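Local coordinates for glycoside hydrolase, family 11\:clostridium cellulosome enzyme, dockerin type i\:polysaccharide (Clostridium thermocellum, PDB 2C79), which probably removes acetyl groups from xylan as a metal-dependent acetyl xylan esterase of the polysaccharide deacetylase (NodB) family, at residues Leu9-Gly14 with Val32-Met37; Ile61-Trp66 with Asp85-Ile90. All coordinates share one frame; numbering follows the deposited sequence. Where two conformers were deposited one is given.

Interaction 1 of 2, residues Leu9-Gly14 with Val32-Met37. With CO (cobalt (II) ion), chain B.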
ATOM      1  N   LEU A   9      -4.502  -1.009  -6.323  0.50  7.77           N
ATOM      2  CA  LEU A   9      -4.118  -2.175  -5.566  0.50  7.55           C
ATOM      3  C   LEU A   9      -2.907  -1.765  -4.704  0.50  6.71           C
ATOM      4  O   LEU A   9      -1.889  -1.334  -5.258  0.50  5.03           O
ATOM      5  CB  LEU A   9      -3.738  -3.235  -6.583  0.50  8.64           C
ATOM      6  CG  LEU A   9      -3.375  -4.630  -6.164  0.50  9.47           C
ATOM      7  CD1 LEU A   9      -4.485  -5.257  -5.318  0.50  9.77           C
ATOM      8  CD2 LEU A   9      -3.108  -5.478  -7.404  0.50  9.00           C
ATOM      9  N   THR A  10      -3.014  -1.887  -3.371  1.00  5.97           N
ATOM     10  CA  THR A  10      -1.954  -1.479  -2.451  1.00  6.23           C
ATOM     11  C   THR A  10      -1.585  -2.619  -1.503  1.00  5.62           C
ATOM     12  O   THR A  10      -2.432  -3.459  -1.186  1.00  6.69           O
ATOM     13  CB  THR A  10      -2.341  -0.196  -1.655  1.00  7.41           C
ATOM     14  OG1 THR A  10      -3.316  -0.505  -0.673  1.00  7.12           O
ATOM     15  CG2 THR A  10      -2.863   0.925  -2.606  1.00  9.29           C
ATOM     16  N   PHE A  11      -0.327  -2.643  -1.076  1.00  4.87           N
ATOM     17  CA  PHE A  11       0.174  -3.788  -0.300  1.00  5.19           C
ATOM     18  C   PHE A  11       0.957  -3.277   0.905  1.00  5.16           C
ATOM     19  O   PHE A  11       1.928  -2.510   0.756  1.00  6.32           O
ATOM     20  CB  PHE A  11       1.137  -4.615  -1.178  1.00  4.99           C
ATOM     21  CG  PHE A  11       0.438  -5.279  -2.335  1.00  4.79           C
ATOM     22  CD1 PHE A  11      -0.301  -6.471  -2.135  1.00  5.99           C
ATOM     23  CD2 PHE A  11       0.433  -4.686  -3.598  1.00  5.82           C
ATOM     24  CE1 PHE A  11      -0.974  -7.059  -3.203  1.00  5.57           C
ATOM     25  CE2 PHE A  11      -0.248  -5.305  -4.675  1.00  6.83           C
ATOM     26  CZ  PHE A  11      -0.958  -6.481  -4.468  1.00  6.35           C
ATOM     27  N   ASP A  12       0.551  -3.706   2.097  1.00  4.85           N
ATOM     28  CA  ASP A  12       1.258  -3.348   3.323  1.00  5.59           C
ATOM     29  C   ASP A  12       2.282  -4.411   3.716  1.00  5.31           C
ATOM     30  O   ASP A  12       2.148  -5.579   3.354  1.00  6.34           O
ATOM     31  CB  ASP A  12       0.266  -3.128   4.468  1.00  5.92           C
ATOM     32  CG  ASP A  12      -0.517  -1.838   4.318  1.00  8.17           C
ATOM     33  OD1 ASP A  12      -0.196  -1.048   3.407  1.00  9.57           O
ATOM     34  OD2 ASP A  12      -1.453  -1.615   5.115  1.00  8.91           O
ATOM     35  N   ASP A  13       3.304  -3.994   4.458  1.00  5.11           N
ATOM     36  CA  ASP A  13       3.884  -4.825   5.509  1.00  5.48           C
ATOM     37  C   ASP A  13       5.216  -5.427   5.069  1.00  6.11           C
ATOM     38  O   ASP A  13       5.774  -6.291   5.746  1.00  7.44           O
ATOM     39  CB  ASP A  13       2.910  -5.932   5.917  1.00  5.52           C
ATOM     40  CG  ASP A  13       2.080  -5.558   7.130  1.00  6.72           C
ATOM     41  OD1 ASP A  13       1.855  -4.349   7.348  1.00  6.31           O
ATOM     42  OD2 ASP A  13       1.652  -6.472   7.865  1.00  8.92           O
ATOM     43  N   GLY A  14       5.716  -4.960   3.931  1.00  5.36           N
ATOM     44  CA  GLY A  14       7.000  -5.384   3.415  1.00  6.12           C
ATOM     45  C   GLY A  14       8.021  -4.265   3.460  1.00  5.07           C
ATOM     46  O   GLY A  14       7.790  -3.233   4.106  1.00  5.93           O
ATOM     47  N   VAL A  32       0.469  -5.103 -14.408  1.00 10.11           N
ATOM     48  CA  VAL A  32      -0.310  -4.192 -13.565  1.00 11.15           C
ATOM     49  C   VAL A  32       0.623  -3.411 -12.652  1.00 10.69           C
ATOM     50  O   VAL A  32       1.603  -3.994 -12.147  1.00 10.78           O
ATOM     51  CB  VAL A  32      -1.378  -5.004 -12.724  1.00 11.41           C
ATOM     52  CG1 VAL A  32      -1.889  -4.288 -11.412  1.00 15.00           C
ATOM     53  CG2 VAL A  32      -2.538  -5.315 -13.693  1.00 14.04           C
ATOM     54  N   LYS A  33       0.277  -2.138 -12.399  1.00  9.51           N
ATOM     55  CA  LYS A  33       1.017  -1.297 -11.443  1.00  9.74           C
ATOM     56  C   LYS A  33       0.309  -1.282 -10.103  1.00  9.14           C
ATOM     57  O   LYS A  33      -0.924  -1.388 -10.063  1.00 10.91           O
ATOM     58  CB  LYS A  33       1.093   0.148 -11.966  1.00 10.66           C
ATOM     59  CG  LYS A  33       2.008   0.190 -13.251  1.00 12.58           C
ATOM     60  CD  LYS A  33       2.086   1.573 -13.926  1.00 18.78           C
ATOM     61  CE  LYS A  33       2.987   1.533 -15.216  1.00 22.18           C
ATOM     62  NZ  LYS A  33       2.499   0.547 -16.276  1.00 28.24           N
ATOM     63  N   ALA A  34       1.057  -1.121  -9.015  1.00  6.82           N
ATOM     64  CA  ALA A  34       0.480  -1.113  -7.670  1.00  6.50           C
ATOM     65  C   ALA A  34       1.284  -0.179  -6.795  1.00  5.27           C
ATOM     66  O   ALA A  34       2.296   0.408  -7.253  1.00  5.82           O
ATOM     67  CB  ALA A  34       0.419  -2.544  -7.089  1.00  7.65           C
ATOM     68  N   THR A  35       0.887  -0.079  -5.533  1.00  5.63           N
ATOM     69  CA  THR A  35       1.608   0.748  -4.528  1.00  5.41           C
ATOM     70  C   THR A  35       1.943  -0.111  -3.319  1.00  4.59           C
ATOM     71  O   THR A  35       1.085  -0.842  -2.855  1.00  6.47           O
ATOM     72  CB  THR A  35       0.740   1.956  -4.099  1.00  6.00           C
ATOM     73  OG1 THR A  35       0.336   2.655  -5.293  1.00  6.65           O
ATOM     74  CG2 THR A  35       1.529   2.913  -3.179  1.00  7.47           C
ATOM     75  N   PHE A  36       3.196   0.002  -2.863  1.00  4.72           N
ATOM     76  CA  PHE A  36       3.670  -0.753  -1.692  1.00  5.15           C
ATOM     77  C   PHE A  36       3.891   0.214  -0.534  1.00  5.13           C
ATOM     78  O   PHE A  36       4.667   1.187  -0.682  1.00  5.84           O
ATOM     79  CB  PHE A  36       4.965  -1.485  -2.025  1.00  4.70           C
ATOM     80  CG  PHE A  36       4.746  -2.611  -3.005  1.00  4.58           C
ATOM     81  CD1 PHE A  36       4.713  -2.345  -4.383  1.00  6.28           C
ATOM     82  CD2 PHE A  36       4.513  -3.916  -2.573  1.00  6.49           C
ATOM     83  CE1 PHE A  36       4.477  -3.367  -5.285  1.00  7.09           C
ATOM     84  CE2 PHE A  36       4.297  -4.923  -3.489  1.00  5.79           C
ATOM     85  CZ  PHE A  36       4.227  -4.653  -4.829  1.00  6.66           C
ATOM     86  N   MET A  37       3.190  -0.036   0.587  1.00  4.81           N
ATOM     87  CA  MET A  37       3.306   0.843   1.795  1.00  5.51           C
ATOM     88  C   MET A  37       4.277   0.107   2.698  1.00  4.98           C
ATOM     89  O   MET A  37       3.955  -0.948   3.260  1.00  5.29           O
ATOM     90  CB  MET A  37       1.948   1.055   2.484  1.00  5.58           C
ATOM     91  CG  MET A  37       0.837   1.517   1.505  1.00  6.86           C
ATOM     92  SD  MET A  37       1.192   3.077   0.613  1.00  8.29           S
ATOM     93  CE  MET A  37       0.938   4.268   1.934  1.00  9.50           C
TER
HETATM   94 CO    CO B1685       0.390  -3.089   8.600  1.00  7.24          CO
HETATM   95  O   HOH W   1      -1.914   1.354  -6.287  1.00  7.66           O
HETATM   96  O   HOH W   2      -3.285  -0.787  -8.843  1.00  8.38           O
HETATM   97  O   HOH W   3      -1.199  -3.458   7.307  1.00  9.07           O
HETATM   98  O   HOH W   4      -0.076  -4.892   9.611  1.00  9.97           O
HETATM   99  O   HOH W   5       1.609  -2.767  10.256  1.00  9.78           O
HETATM  100  O   HOH W   6      -1.276  -2.099   9.739  1.00 10.19           O

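Interaction 2 of 2, residues Ile61-Trp66 with Asp85-Ile90. With CO (cobalt (II) ion), chain B.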
ATOM      1  N   ILE A  61       5.909   3.663  -4.063  1.00  5.53           N
ATOM      2  CA  ILE A  61       6.216   3.297  -2.693  1.00  6.00           C
ATOM      3  C   ILE A  61       5.658   4.376  -1.770  1.00  6.08           C
ATOM      4  O   ILE A  61       5.932   5.566  -1.977  1.00  6.72           O
ATOM      5  CB  ILE A  61       7.731   3.140  -2.470  1.00  5.69           C
ATOM      6  CG1 ILE A  61       8.277   1.997  -3.367  1.00  7.23           C
ATOM      7  CG2 ILE A  61       8.018   2.812  -1.005  1.00  8.17           C
ATOM      8  CD1 ILE A  61       9.810   1.890  -3.320  1.00  8.37           C
ATOM      9  N   GLY A  62       4.915   3.933  -0.753  1.00  5.48           N
ATOM     10  CA  GLY A  62       4.442   4.830   0.293  1.00  5.90           C
ATOM     11  C   GLY A  62       4.976   4.400   1.650  1.00  4.90           C
ATOM     12  O   GLY A  62       5.755   3.430   1.770  1.00  5.58           O
ATOM     13  N   ASN A  63       4.573   5.129   2.696  1.00  5.00           N
ATOM     14  CA  ASN A  63       5.186   4.997   4.028  1.00  4.57           C
ATOM     15  C   ASN A  63       4.185   4.290   4.980  1.00  5.18           C
ATOM     16  O   ASN A  63       3.031   4.759   5.094  1.00  6.80           O
ATOM     17  CB  ASN A  63       5.463   6.430   4.518  1.00  5.79           C
ATOM     18  CG  ASN A  63       6.311   6.511   5.782  1.00  5.92           C
ATOM     19  OD1 ASN A  63       6.057   5.812   6.765  1.00  8.04           O
ATOM     20  ND2 ASN A  63       7.315   7.411   5.783  1.00  7.30           N
ATOM     21  N   HIS A  64       4.606   3.166   5.585  1.00  4.81           N
ATOM     22  CA  HIS A  64       3.760   2.464   6.573  1.00  4.82           C
ATOM     23  C   HIS A  64       4.439   2.499   7.949  1.00  5.42           C
ATOM     24  O   HIS A  64       4.219   1.614   8.787  1.00  6.44           O
ATOM     25  CB  HIS A  64       3.467   1.020   6.102  1.00  5.61           C
ATOM     26  CG  HIS A  64       2.372   0.300   6.841  1.00  5.87           C
ATOM     27  ND1 HIS A  64       1.189   0.902   7.261  1.00  6.69           N
ATOM     28  CD2 HIS A  64       2.229  -1.028   7.114  1.00  7.29           C
ATOM     29  CE1 HIS A  64       0.398  -0.025   7.808  1.00  6.18           C
ATOM     30  NE2 HIS A  64       1.002  -1.206   7.729  1.00  6.11           N
ATOM     31  N   SER A  65       5.270   3.513   8.176  1.00  4.75           N
ATOM     32  CA  SER A  65       5.902   3.723   9.480  1.00  5.27           C
ATOM     33  C   SER A  65       7.203   2.931   9.614  1.00  4.82           C
ATOM     34  O   SER A  65       7.471   2.034   8.815  1.00  5.50           O
ATOM     35  CB  SER A  65       4.939   3.349  10.609  1.00  6.84           C
ATOM     36  OG  SER A  65       5.303   2.116  11.203  1.00  6.89           O
ATOM     37  N   TRP A  66       8.010   3.260  10.622  1.00  5.51           N
ATOM     38  CA  TRP A  66       9.244   2.517  10.862  1.00  5.73           C
ATOM     39  C   TRP A  66       9.001   1.080  11.310  1.00  5.71           C
ATOM     40  O   TRP A  66       9.833   0.192  11.070  1.00  6.21           O
ATOM     41  CB  TRP A  66      10.068   3.241  11.932  1.00  6.31           C
ATOM     42  CG  TRP A  66      11.425   2.618  12.148  1.00  6.77           C
ATOM     43  CD1 TRP A  66      11.827   1.860  13.206  1.00  8.27           C
ATOM     44  CD2 TRP A  66      12.530   2.638  11.224  1.00  7.75           C
ATOM     45  NE1 TRP A  66      13.128   1.474  13.043  1.00  9.59           N
ATOM     46  CE2 TRP A  66      13.585   1.904  11.820  1.00  8.13           C
ATOM     47  CE3 TRP A  66      12.747   3.255   9.974  1.00  8.31           C
ATOM     48  CZ2 TRP A  66      14.831   1.731  11.182  1.00 10.29           C
ATOM     49  CZ3 TRP A  66      13.974   3.046   9.325  1.00 10.39           C
ATOM     50  CH2 TRP A  66      14.996   2.286   9.940  1.00 11.89           C
ATOM     51  N   ASP A  85      12.566   8.567   9.375  1.00  7.59           N
ATOM     52  CA  ASP A  85      13.544   7.474   9.207  1.00  8.30           C
ATOM     53  C   ASP A  85      13.115   6.547   8.073  1.00  8.06           C
ATOM     54  O   ASP A  85      13.978   6.013   7.331  1.00  9.44           O
ATOM     55  CB  ASP A  85      13.702   6.685  10.526  1.00  9.52           C
ATOM     56  CG  ASP A  85      14.504   7.452  11.575  1.00 10.64           C
ATOM     57  OD1 ASP A  85      14.973   8.592  11.296  1.00 13.14           O
ATOM     58  OD2 ASP A  85      14.632   6.945  12.741  1.00 12.36           O
ATOM     59  N   THR A  86      11.790   6.309   7.959  1.00  7.39           N
ATOM     60  CA  THR A  86      11.283   5.462   6.876  1.00  6.95           C
ATOM     61  C   THR A  86      11.489   6.152   5.525  1.00  7.12           C
ATOM     62  O   THR A  86      11.945   5.520   4.552  1.00  8.35           O
ATOM     63  CB  THR A  86       9.802   5.140   7.153  1.00  7.17           C
ATOM     64  OG1 THR A  86       9.758   4.428   8.406  1.00  6.74           O
ATOM     65  CG2 THR A  86       9.245   4.196   6.050  1.00  6.87           C
ATOM     66  N   ASN A  87      11.139   7.437   5.444  1.00  6.86           N
ATOM     67  CA  ASN A  87      11.407   8.160   4.200  1.00  7.77           C
ATOM     68  C   ASN A  87      12.889   8.109   3.794  1.00  8.75           C
ATOM     69  O   ASN A  87      13.207   7.990   2.612  1.00  9.77           O
ATOM     70  CB  ASN A  87      10.991   9.626   4.348  1.00  8.64           C
ATOM     71  CG  ASN A  87       9.488   9.840   4.300  1.00 10.09           C
ATOM     72  OD1 ASN A  87       8.733   8.966   3.885  1.00 10.17           O
ATOM     73  ND2 ASN A  87       9.046  11.024   4.738  1.00 11.56           N
ATOM     74  N   ALA A  88      13.789   8.229   4.767  1.00  8.94           N
ATOM     75  CA  ALA A  88      15.227   8.301   4.442  1.00  9.95           C
ATOM     76  C   ALA A  88      15.695   6.979   3.810  1.00  9.66           C
ATOM     77  O   ALA A  88      16.521   6.986   2.852  1.00 10.77           O
ATOM     78  CB  ALA A  88      16.042   8.585   5.687  1.00 10.62           C
ATOM     79  N   VAL A  89      15.224   5.840   4.319  1.00  8.96           N
ATOM     80  CA  VAL A  89      15.691   4.569   3.738  1.00  9.11           C
ATOM     81  C   VAL A  89      15.049   4.323   2.392  1.00  9.23           C
ATOM     82  O   VAL A  89      15.713   3.781   1.479  1.00  8.22           O
ATOM     83  CB  VAL A  89      15.544   3.348   4.680  1.00 10.41           C
ATOM     84  CG1 VAL A  89      16.539   3.429   5.836  1.00 13.36           C
ATOM     85  CG2 VAL A  89      14.108   3.141   5.177  1.00  8.84           C
ATOM     86  N   ILE A  90      13.781   4.732   2.243  1.00  7.55           N
ATOM     87  CA  ILE A  90      13.143   4.621   0.885  1.00  8.25           C
ATOM     88  C   ILE A  90      13.935   5.479  -0.115  1.00  8.97           C
ATOM     89  O   ILE A  90      14.277   5.018  -1.228  1.00  9.37           O
ATOM     90  CB  ILE A  90      11.671   5.051   0.911  1.00  7.62           C
ATOM     91  CG1 ILE A  90      10.903   4.063   1.788  1.00  7.82           C
ATOM     92  CG2 ILE A  90      11.115   5.181  -0.541  1.00  9.67           C
ATOM     93  CD1 ILE A  90       9.518   4.600   2.245  1.00  9.29           C
TER
HETATM   94 CO    CO B1685       0.390  -3.089   8.600  1.00  7.24          CO
HETATM   95  O   HOH W   4      -0.076  -4.892   9.611  1.00  9.97           O
HETATM   96  O   HOH W   5       1.609  -2.767  10.256  1.00  9.78           O
HETATM   97  O   HOH W   6      -1.276  -2.099   9.739  1.00 10.19           O
HETATM   98  O   HOH W   3      -1.199  -3.458   7.307  1.00  9.07           O

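Interaction 1 of 2, residues Leu9-Gly14 with Val32-Met37
F11 and F36 sit on neighbouring parallel strands, 9-12 and 35-37, whose axes pass 4.7 Å apart at 24°. Three firm backbone hydrogen bonds join them. T35 N gives to L9 O, F11 N to T35 O at 2.9 Å, and M37 N to F11 O at 2.8 Å. A fourth, from D13 N to M37 O, is weak. It lies where the chain bends at D13. T10 CA also approaches T35 O as a CA-H...O contact.

The rings of F11 and F36 are neighbours on one face of the sheet. In both residues CG lies beside the backbone N, which turns the two rings the same way off that face. They form an offset pair with little overlap, their planes 24° apart. F11 CD2 lies over one face of F36, toward the rim. A34 CB meets the edge of the F11 ring in its plane, 3.7 Å from CE2. V23 and L24 of helix 17-30 pack on the sheet face that carries F11 and F36. That helix links the two strands in a beta-alpha-beta crossover within the distorted (beta/alpha)-barrel of the NodB family.

T10, T35, D12 and M37 occupy the other face. T10 CG2 touches T35 CB. D12 OD1 lies 3.1 Å from M37 CB, while its salt bridge goes to R102. T10 OG1 bonds to I152 and R102, and T35 OG1 to L185. Water 1 donates to L9 O and accepts from T35 OG1, bridging the strands. Water 2 links L9 N to K33 O.

At D13 the carboxylate OD1 binds the cobalt ion at 2.3 Å, with H64 as the other protein ligand. D12 OD2 accepts from metal-bound water 3, at 2.9 Å. D13 OD2 accepts from water 4, another of the metal's ligands.

Interaction 2 of 2, residues Ile61-Trp66 with Asp85-Ile90
N63 reaches across to N87 of helix 76-94, while I61 meets I90 further along. The contact packs strand 60-63 and the loop after it against this helix, within the NodB fold. Segment axes 61-63 and 85-90 run nearly antiparallel, at 160°.

One hydrogen bond crosses. N63 ND2 donates to N87 OD1 over 2.8 Å. The acceptor lies in the amide plane of N63, but the donor stands above the carbonyl plane of N87, and the two amides are nearly perpendicular. I83 O also accepts from N63 ND2. N63 OD1 takes S65 N at 2.8 Å in an Asx turn. Both ends of the amide are thus gripped, which fixes its rotation.

The apolar contact is I61 CG2 with I90 CG2, at 3.9 Å. Two methyl groups make van der Waals contact with polar groups: I90 CD1 with G62 O, and T86 CG2 with the N63 amide.

W66 has CG anti to its N (chi1 -174°), which carries the indole to the helix. CE3 touches D85 CB, and T86 OG1 lies at the ring's edge; that hydroxyl bonds to S82 O. The CB of H64 points away from the helix, and NE2 binds the cobalt ion at 2.2 Å.

In the fold
Interactions 1 and 2 follow each other along the chain and meet in one parallel sheet, where strands 35-38 and 60-63 are neighbours. F36 O and G62 N probably hydrogen-bond there. The centre of interaction 1 is about 4 Å from that of the chain, and all its touching residues are buried. For interaction 2 this distance between centres is about 12 Å, and W66, D85, N87 and V89 are partly exposed. The first joins strand to strand through backbone bonds; the second joins strand and loop to a helix through side chains. Each supplies one protein ligand to the same cobalt ion, a carboxylate from 9-14 and an imidazole from 61-66, and four waters complete the six ligands.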